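Side-chain contacts in separin (Saccharomyces cerevisiae, PDB 5U1T), which cleaves the cohesin subunit MCD1/SCC1 as a caspase-like cysteine protease at the onset of anaphase, and so plays a central part in chromosome segregation: residues N1204-R1209 against K1213-T1218; K1458-S1463 against K1481-C1486. One frame throughout, in Å; residues are numbered along the deposited sequence.

Contact 1: residues N1204-R1209 against K1213-T1218; sequences NKIKTR and KSWWTT
The carbonyl oxygen of Lys1213, a residue whose own amide reaches back to Arg1209, is gripped twice by Thr1217. Thr1217 N lies 2.8 Å from Lys1213 O as part of the regular helical pattern. The hydroxyl Thr1217 OG1 donates to Lys1213 O over 3.0 Å, coming from the opposite face of the carbonyl plane and standing 35° out of it. One turn earlier, Lys1213 N donates to Arg1209 O at 3.2 Å, with an N-H···O angle of 150°; this helical bond joins 1204-1209 to 1213-1218. Beyond this bond the Arg1209 and Lys1213 side chains cross at a slant. Arg1209 has CG anti to its backbone N (chi1 -174°) and stays extended as far as NE, which carries the guanidinium to the amine end of Lys1213. The modelled approach of two like charges there is doubtful at this resolution, and both residues also touch a crystal neighbour.

The other half of the contact is apolar. Ile1206 points its CB toward the helix, and its side chain meets that of Trp1215 at about a right angle: CD1 of Ile1206 sits 3.7 Å from CB of Trp1215 and 3.9 Å from CD1 of its indole. Trp1215 NE1 donates to Thr1197 O, and CZ3 of the same indole stands 3.5 Å above the centre of the Trp1216 ring. Ile1206 and Trp1215 also pack on the other protein of the assembly, and the Trp1215 side chain is about 10 Å from that of Cys1497, probably the catalytic cysteine. The whole arrangement is a loop entering helix 1209-1237, with Thr1208 as N-cap and Glu1211 OE2 accepting from Thr1208 N, one half of a capping box.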
ATOM      1  N   ASN A1204      16.201 -20.686  45.224  1.00 86.10           N
ATOM      2  CA  ASN A1204      15.320 -20.166  46.253  1.00 85.98           C
ATOM      3  C   ASN A1204      14.445 -21.231  46.851  1.00 85.31           C
ATOM      4  O   ASN A1204      14.009 -21.114  47.969  1.00 87.93           O
ATOM      5  CB  ASN A1204      14.398 -19.121  45.657  1.00 84.50           C
ATOM      6  CG  ASN A1204      14.836 -17.711  45.947  1.00 81.36           C
ATOM      7  OD1 ASN A1204      15.743 -17.474  46.721  1.00 77.10           O
ATOM      8  ND2 ASN A1204      14.178 -16.765  45.315  1.00 79.58           N
ATOM      9  N   LYS A1205      14.173 -22.266  46.088  1.00 83.59           N
ATOM     10  CA  LYS A1205      13.285 -23.331  46.525  1.00 84.57           C
ATOM     11  C   LYS A1205      14.058 -24.424  47.246  1.00 88.74           C
ATOM     12  O   LYS A1205      13.480 -25.413  47.695  1.00 87.50           O
ATOM     13  CB  LYS A1205      12.519 -23.897  45.333  1.00 80.57           C
ATOM     14  CG  LYS A1205      11.604 -22.867  44.667  1.00 85.87           C
ATOM     15  CD  LYS A1205      10.964 -23.379  43.374  1.00 88.13           C
ATOM     16  CE  LYS A1205      10.527 -24.841  43.496  1.00 97.74           C
ATOM     17  NZ  LYS A1205       9.656 -25.126  44.687  1.00100.38           N
ATOM     18  N   ILE A1206      15.367 -24.234  47.377  1.00 86.30           N
ATOM     19  CA  ILE A1206      16.185 -25.208  48.077  1.00 90.93           C
ATOM     20  C   ILE A1206      16.277 -24.906  49.564  1.00 95.27           C
ATOM     21  O   ILE A1206      16.925 -23.942  49.987  1.00 90.98           O
ATOM     22  CB  ILE A1206      17.592 -25.280  47.520  1.00 84.89           C
ATOM     23  CG1 ILE A1206      17.556 -25.334  45.987  1.00 84.88           C
ATOM     24  CG2 ILE A1206      18.291 -26.472  48.137  1.00 88.19           C
ATOM     25  CD1 ILE A1206      18.277 -26.525  45.385  1.00 81.15           C
ATOM     26  N   LYS A1207      15.645 -25.755  50.365  1.00 96.36           N
ATOM     27  CA  LYS A1207      15.524 -25.484  51.785  1.00 97.85           C
ATOM     28  C   LYS A1207      16.148 -26.583  52.647  1.00 96.09           C
ATOM     29  O   LYS A1207      16.889 -26.292  53.587  1.00 95.31           O
ATOM     30  CB  LYS A1207      14.050 -25.295  52.151  1.00 96.33           C
ATOM     31  CG  LYS A1207      13.300 -24.321  51.240  1.00 98.62           C
ATOM     32  CD  LYS A1207      11.798 -24.337  51.536  1.00103.61           C
ATOM     33  CE  LYS A1207      11.043 -23.240  50.808  1.00105.21           C
ATOM     34  NZ  LYS A1207       9.715 -22.945  51.472  1.00106.13           N
ATOM     35  N   THR A1208      15.854 -27.841  52.337  1.00 94.92           N
ATOM     36  CA  THR A1208      16.304 -28.937  53.196  1.00 93.62           C
ATOM     37  C   THR A1208      17.726 -29.396  52.883  1.00 96.81           C
ATOM     38  O   THR A1208      18.284 -29.046  51.837  1.00 98.36           O
ATOM     39  CB  THR A1208      15.372 -30.154  53.084  1.00 92.36           C
ATOM     40  OG1 THR A1208      15.498 -30.737  51.777  1.00 97.44           O
ATOM     41  CG2 THR A1208      13.941 -29.740  53.323  1.00 87.84           C
ATOM     42  N   ARG A1209      18.293 -30.190  53.795  1.00100.15           N
ATOM     43  CA  ARG A1209      19.601 -30.829  53.596  1.00101.62           C
ATOM     44  C   ARG A1209      19.589 -31.682  52.318  1.00 98.66           C
ATOM     45  O   ARG A1209      20.604 -31.817  51.627  1.00 93.02           O
ATOM     46  CB  ARG A1209      19.973 -31.687  54.818  1.00101.72           C
ATOM     47  CG  ARG A1209      21.386 -32.291  54.797  1.00101.43           C
ATOM     48  CD  ARG A1209      21.543 -33.417  55.837  1.00101.99           C
ATOM     49  NE  ARG A1209      22.935 -33.854  56.015  1.00108.48           N
ATOM     50  CZ  ARG A1209      23.536 -34.807  55.294  1.00107.65           C
ATOM     51  NH1 ARG A1209      22.865 -35.433  54.327  1.00103.70           N
ATOM     52  NH2 ARG A1209      24.810 -35.133  55.533  1.00105.58           N
ATOM     53  N   LYS A1213      21.848 -31.433  48.690  1.00 86.61           N
ATOM     54  CA  LYS A1213      22.717 -32.461  48.148  1.00 83.11           C
ATOM     55  C   LYS A1213      22.342 -32.790  46.712  1.00 84.48           C
ATOM     56  O   LYS A1213      23.207 -33.156  45.913  1.00 82.34           O
ATOM     57  CB  LYS A1213      22.683 -33.721  49.031  1.00 88.69           C
ATOM     58  CG  LYS A1213      23.354 -33.530  50.407  1.00 90.18           C
ATOM     59  CD  LYS A1213      23.664 -34.842  51.120  1.00 87.91           C
ATOM     60  CE  LYS A1213      24.877 -34.664  52.057  1.00 96.22           C
ATOM     61  NZ  LYS A1213      25.367 -35.911  52.765  1.00 97.81           N
ATOM     62  N   SER A1214      21.068 -32.633  46.361  1.00 86.04           N
ATOM     63  CA  SER A1214      20.647 -32.913  44.988  1.00 79.63           C
ATOM     64  C   SER A1214      21.203 -31.889  44.009  1.00 76.65           C
ATOM     65  O   SER A1214      21.714 -32.244  42.952  1.00 78.87           O
ATOM     66  CB  SER A1214      19.125 -32.963  44.879  1.00 86.13           C
ATOM     67  OG  SER A1214      18.638 -34.241  45.245  1.00 86.61           O
ATOM     68  N   TRP A1215      21.104 -30.617  44.366  1.00 76.64           N
ATOM     69  CA  TRP A1215      21.633 -29.535  43.542  1.00 75.26           C
ATOM     70  C   TRP A1215      23.143 -29.729  43.337  1.00 73.88           C
ATOM     71  O   TRP A1215      23.691 -29.378  42.295  1.00 74.46           O
ATOM     72  CB  TRP A1215      21.309 -28.188  44.207  1.00 70.39           C
ATOM     73  CG  TRP A1215      21.720 -26.935  43.487  1.00 68.34           C
ATOM     74  CD1 TRP A1215      20.964 -26.207  42.622  1.00 69.07           C
ATOM     75  CD2 TRP A1215      22.965 -26.228  43.624  1.00 69.24           C
ATOM     76  NE1 TRP A1215      21.665 -25.107  42.186  1.00 71.26           N
ATOM     77  CE2 TRP A1215      22.895 -25.096  42.788  1.00 67.80           C
ATOM     78  CE3 TRP A1215      24.134 -26.450  44.366  1.00 69.26           C
ATOM     79  CZ2 TRP A1215      23.950 -24.185  42.670  1.00 70.24           C
ATOM     80  CZ3 TRP A1215      25.187 -25.548  44.245  1.00 70.55           C
ATOM     81  CH2 TRP A1215      25.084 -24.428  43.407  1.00 72.58           C
ATOM     82  N   TRP A1216      23.806 -30.319  44.326  1.00 78.08           N
ATOM     83  CA  TRP A1216      25.248 -30.517  44.263  1.00 74.96           C
ATOM     84  C   TRP A1216      25.606 -31.760  43.457  1.00 76.34           C
ATOM     85  O   TRP A1216      26.632 -31.810  42.759  1.00 70.15           O
ATOM     86  CB  TRP A1216      25.838 -30.615  45.666  1.00 68.70           C
ATOM     87  CG  TRP A1216      26.203 -29.290  46.274  1.00 70.53           C
ATOM     88  CD1 TRP A1216      25.685 -28.743  47.404  1.00 70.72           C
ATOM     89  CD2 TRP A1216      27.174 -28.351  45.780  1.00 70.12           C
ATOM     90  NE1 TRP A1216      26.273 -27.527  47.653  1.00 74.55           N
ATOM     91  CE2 TRP A1216      27.188 -27.262  46.669  1.00 68.83           C
ATOM     92  CE3 TRP A1216      28.032 -28.329  44.674  1.00 68.31           C
ATOM     93  CZ2 TRP A1216      28.022 -26.160  46.486  1.00 72.10           C
ATOM     94  CZ3 TRP A1216      28.855 -27.232  44.494  1.00 72.25           C
ATOM     95  CH2 TRP A1216      28.845 -26.165  45.395  1.00 71.29           C
ATOM     96  N   THR A1217      24.757 -32.770  43.568  1.00 72.47           N
ATOM     97  CA  THR A1217      24.914 -33.953  42.752  1.00 72.52           C
ATOM     98  C   THR A1217      24.809 -33.570  41.298  1.00 78.92           C
ATOM     99  O   THR A1217      25.647 -33.974  40.482  1.00 79.47           O
ATOM    100  CB  THR A1217      23.864 -34.999  43.075  1.00 72.54           C
ATOM    101  OG1 THR A1217      24.161 -35.576  44.352  1.00 79.80           O
ATOM    102  CG2 THR A1217      23.859 -36.083  42.013  1.00 70.10           C
ATOM    103  N   THR A1218      23.786 -32.774  40.990  1.00 74.05           N
ATOM    104  CA  THR A1218      23.502 -32.360  39.624  1.00 71.39           C
ATOM    105  C   THR A1218      24.626 -31.516  39.017  1.00 70.69           C
ATOM    106  O   THR A1218      24.982 -31.724  37.858  1.00 67.27           O
ATOM    107  CB  THR A1218      22.158 -31.568  39.540  1.00 69.54           C
ATOM    108  OG1 THR A1218      21.052 -32.469  39.711  1.00 64.31           O
ATOM    109  CG2 THR A1218      22.016 -30.854  38.200  1.00 63.34           C
TER

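Contact 2: residues K1458-S1463 against K1481-C1486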
ATOM      1  N   LYS A1458      30.225   7.134  31.405  1.00 86.79           N
ATOM      2  CA  LYS A1458      31.393   7.967  31.663  1.00 85.41           C
ATOM      3  C   LYS A1458      32.435   7.088  32.334  1.00 81.81           C
ATOM      4  O   LYS A1458      33.626   7.249  32.095  1.00 84.24           O
ATOM      5  CB  LYS A1458      31.032   9.228  32.495  1.00 87.00           C
ATOM      6  CG  LYS A1458      31.249   9.204  34.027  1.00 88.57           C
ATOM      7  CD  LYS A1458      30.699  10.492  34.678  1.00 91.07           C
ATOM      8  CE  LYS A1458      29.337  10.874  34.048  1.00 98.14           C
ATOM      9  NZ  LYS A1458      28.530  11.958  34.724  1.00 97.40           N
ATOM     10  N   MET A1459      31.992   6.122  33.130  1.00 76.90           N
ATOM     11  CA  MET A1459      32.929   5.162  33.701  1.00 77.10           C
ATOM     12  C   MET A1459      33.730   4.468  32.612  1.00 80.44           C
ATOM     13  O   MET A1459      34.948   4.387  32.687  1.00 83.55           O
ATOM     14  CB  MET A1459      32.206   4.109  34.529  1.00 75.50           C
ATOM     15  CG  MET A1459      32.011   4.460  35.978  1.00 70.57           C
ATOM     16  SD  MET A1459      31.334   3.024  36.829  1.00 84.53           S
ATOM     17  CE  MET A1459      31.770   3.417  38.529  1.00 80.96           C
ATOM     18  N   LEU A1460      33.033   3.979  31.595  1.00 78.87           N
ATOM     19  CA  LEU A1460      33.674   3.208  30.540  1.00 77.04           C
ATOM     20  C   LEU A1460      34.675   4.024  29.747  1.00 78.64           C
ATOM     21  O   LEU A1460      35.773   3.552  29.463  1.00 82.17           O
ATOM     22  CB  LEU A1460      32.634   2.629  29.585  1.00 75.11           C
ATOM     23  CG  LEU A1460      31.762   1.546  30.199  1.00 71.02           C
ATOM     24  CD1 LEU A1460      30.523   1.313  29.339  1.00 68.01           C
ATOM     25  CD2 LEU A1460      32.572   0.277  30.389  1.00 72.04           C
ATOM     26  N   GLN A1461      34.297   5.243  29.384  1.00 76.27           N
ATOM     27  CA  GLN A1461      35.121   6.026  28.479  1.00 81.02           C
ATOM     28  C   GLN A1461      36.138   6.852  29.222  1.00 81.12           C
ATOM     29  O   GLN A1461      36.923   7.555  28.598  1.00 80.82           O
ATOM     30  CB  GLN A1461      34.261   6.947  27.620  1.00 79.11           C
ATOM     31  CG  GLN A1461      33.282   6.242  26.708  1.00 80.51           C
ATOM     32  CD  GLN A1461      32.229   7.193  26.192  1.00 77.64           C
ATOM     33  OE1 GLN A1461      32.530   8.308  25.788  1.00 84.32           O
ATOM     34  NE2 GLN A1461      30.980   6.766  26.233  1.00 79.44           N
ATOM     35  N   ASN A1462      36.124   6.780  30.550  1.00 78.04           N
ATOM     36  CA  ASN A1462      37.013   7.619  31.359  1.00 89.26           C
ATOM     37  C   ASN A1462      37.724   6.869  32.478  1.00 87.24           C
ATOM     38  O   ASN A1462      38.008   7.451  33.533  1.00 89.11           O
ATOM     39  CB  ASN A1462      36.240   8.804  31.962  1.00 87.40           C
ATOM     40  CG  ASN A1462      35.823   9.821  30.916  1.00 87.71           C
ATOM     41  OD1 ASN A1462      34.672   9.860  30.486  1.00 87.82           O
ATOM     42  ND2 ASN A1462      36.771  10.642  30.491  1.00 93.81           N
ATOM     43  N   SER A1463      38.011   5.589  32.248  1.00 83.59           N
ATOM     44  CA  SER A1463      38.723   4.773  33.230  1.00 82.71           C
ATOM     45  C   SER A1463      39.949   4.098  32.629  1.00 83.95           C
ATOM     46  O   SER A1463      39.949   3.730  31.451  1.00 85.53           O
ATOM     47  CB  SER A1463      37.797   3.705  33.814  1.00 79.79           C
ATOM     48  OG  SER A1463      36.572   4.264  34.251  1.00 81.31           O
ATOM     49  N   LYS A1481      23.378   0.233  22.344  1.00 76.74           N
ATOM     50  CA  LYS A1481      23.567   1.315  21.374  1.00 79.65           C
ATOM     51  C   LYS A1481      24.631   2.335  21.728  1.00 78.58           C
ATOM     52  O   LYS A1481      25.384   2.779  20.862  1.00 75.22           O
ATOM     53  CB  LYS A1481      22.243   2.054  21.189  1.00 82.55           C
ATOM     54  CG  LYS A1481      21.078   1.122  20.958  1.00 86.90           C
ATOM     55  CD  LYS A1481      20.852   0.894  19.467  1.00 83.18           C
ATOM     56  CE  LYS A1481      20.510   2.202  18.743  1.00 82.18           C
ATOM     57  NZ  LYS A1481      20.123   1.969  17.317  1.00 90.24           N
ATOM     58  N   GLU A1482      24.660   2.730  22.995  1.00 77.02           N
ATOM     59  CA  GLU A1482      25.547   3.790  23.440  1.00 78.99           C
ATOM     60  C   GLU A1482      26.972   3.292  23.681  1.00 81.38           C
ATOM     61  O   GLU A1482      27.939   4.028  23.448  1.00 83.32           O
ATOM     62  CB  GLU A1482      24.996   4.439  24.711  1.00 85.40           C
ATOM     63  CG  GLU A1482      24.657   5.922  24.558  1.00 85.02           C
ATOM     64  CD  GLU A1482      23.558   6.181  23.534  1.00 83.13           C
ATOM     65  OE1 GLU A1482      22.615   5.363  23.406  1.00 82.55           O
ATOM     66  OE2 GLU A1482      23.650   7.221  22.849  1.00 88.71           O
ATOM     67  N   ILE A1483      27.120   2.059  24.160  1.00 75.28           N
ATOM     68  CA  ILE A1483      28.457   1.494  24.267  1.00 72.43           C
ATOM     69  C   ILE A1483      29.063   1.498  22.865  1.00 73.15           C
ATOM     70  O   ILE A1483      30.214   1.916  22.676  1.00 71.05           O
ATOM     71  CB  ILE A1483      28.449   0.070  24.844  1.00 67.87           C
ATOM     72  CG1 ILE A1483      28.114   0.098  26.329  1.00 65.42           C
ATOM     73  CG2 ILE A1483      29.794  -0.570  24.654  1.00 66.03           C
ATOM     74  CD1 ILE A1483      27.567  -1.198  26.823  1.00 58.80           C
ATOM     75  N   LYS A1484      28.247   1.089  21.887  1.00 67.37           N
ATOM     76  CA  LYS A1484      28.671   0.962  20.492  1.00 70.19           C
ATOM     77  C   LYS A1484      29.019   2.295  19.837  1.00 75.03           C
ATOM     78  O   LYS A1484      29.711   2.326  18.815  1.00 73.00           O
ATOM     79  CB  LYS A1484      27.591   0.254  19.664  1.00 69.97           C
ATOM     80  CG  LYS A1484      27.480  -1.228  19.978  1.00 73.26           C
ATOM     81  CD  LYS A1484      26.492  -1.954  19.084  1.00 70.28           C
ATOM     82  CE  LYS A1484      26.239  -3.340  19.626  1.00 68.99           C
ATOM     83  NZ  LYS A1484      25.062  -3.987  19.024  1.00 68.53           N
ATOM     84  N   LYS A1485      28.541   3.393  20.413  1.00 77.44           N
ATOM     85  CA  LYS A1485      28.816   4.698  19.839  1.00 76.99           C
ATOM     86  C   LYS A1485      30.182   5.170  20.274  1.00 76.26           C
ATOM     87  O   LYS A1485      30.801   5.985  19.593  1.00 73.22           O
ATOM     88  CB  LYS A1485      27.742   5.712  20.226  1.00 73.57           C
ATOM     89  CG  LYS A1485      26.415   5.422  19.569  1.00 78.41           C
ATOM     90  CD  LYS A1485      25.383   6.492  19.848  1.00 85.94           C
ATOM     91  CE  LYS A1485      24.005   6.054  19.358  1.00 85.97           C
ATOM     92  NZ  LYS A1485      23.002   7.147  19.491  1.00 85.65           N
ATOM     93  N   CYS A1486      30.660   4.637  21.399  1.00 76.58           N
ATOM     94  CA  CYS A1486      31.981   4.989  21.916  1.00 70.65           C
ATOM     95  C   CYS A1486      33.073   4.600  20.939  1.00 77.90           C
ATOM     96  O   CYS A1486      32.840   3.844  19.991  1.00 73.49           O
ATOM     97  CB  CYS A1486      32.249   4.309  23.256  1.00 68.32           C
ATOM     98  SG  CYS A1486      30.967   4.553  24.467  1.00 75.41           S
TER
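Leu1460 and Gln1461, in the last turn of helix 1453-1461, meet Ile1483 and Cys1486 across two successive beta-alpha-beta crossovers of the caspase-like fold. Helix 1453-1461 leads into strand 1465-1469, and the short helix 1480-1483 comes between that strand and its parallel neighbour 1492-1494. The two residue pairs meet in different ways. Leu1460 directs its CB toward the other segment and its side chain slants across that of Ile1483; the touch is made by single branches, CD1 of Leu1460 lying 4.0 Å from CG1 of Ile1483. Both side chains are buried, and both also rest on Ile1489 and on Tyr1517 of helix 1513-1519, which makes a small apolar cluster.

Gln1461 reaches over more exposed ground. With CG beside the backbone N (chi1 -62°) and the chain extended beyond it, the side chain is directed at the thiol of Cys1486, whose CB is also turned toward its partner. Gln1461 CG comes to 3.6 Å from Cys1486 SG. Beyond CG the model is less sure: the amide nitrogen is placed too close to the sulfur to be trusted, so at 2.6 Å resolution the position of the whole amide end remains doubtful. Within the second segment, Lys1485 NZ makes a weak salt bridge to Glu1482 OE2. Cys1486 is the last residue of a type I beta turn that starts at Ile1483, closed by the bond from Cys1486 N to Ile1483 O at 3.0 Å.

From the N terminus, the chain runs through the long helical region before it reaches contact 1, which closes a very short excursion: the loop after helix 1200-1203 is tied to the opening turns of helix 1209-1237. The chain then builds further strands and helices before contact 2 opens. That contact closes a larger loop, with strand 1465-1469 lying between its two segments, and joins the end of helix 1453-1461 to the turn before strand 1492-1494. The contacts follow one another in series, neither nested nor crossed. The centres of contacts 1 and 2 lie about 41 Å apart. The nearest atoms of contacts 1 and 2 are about 28 Å apart, so each ties together its own part of the peptidase C50 region.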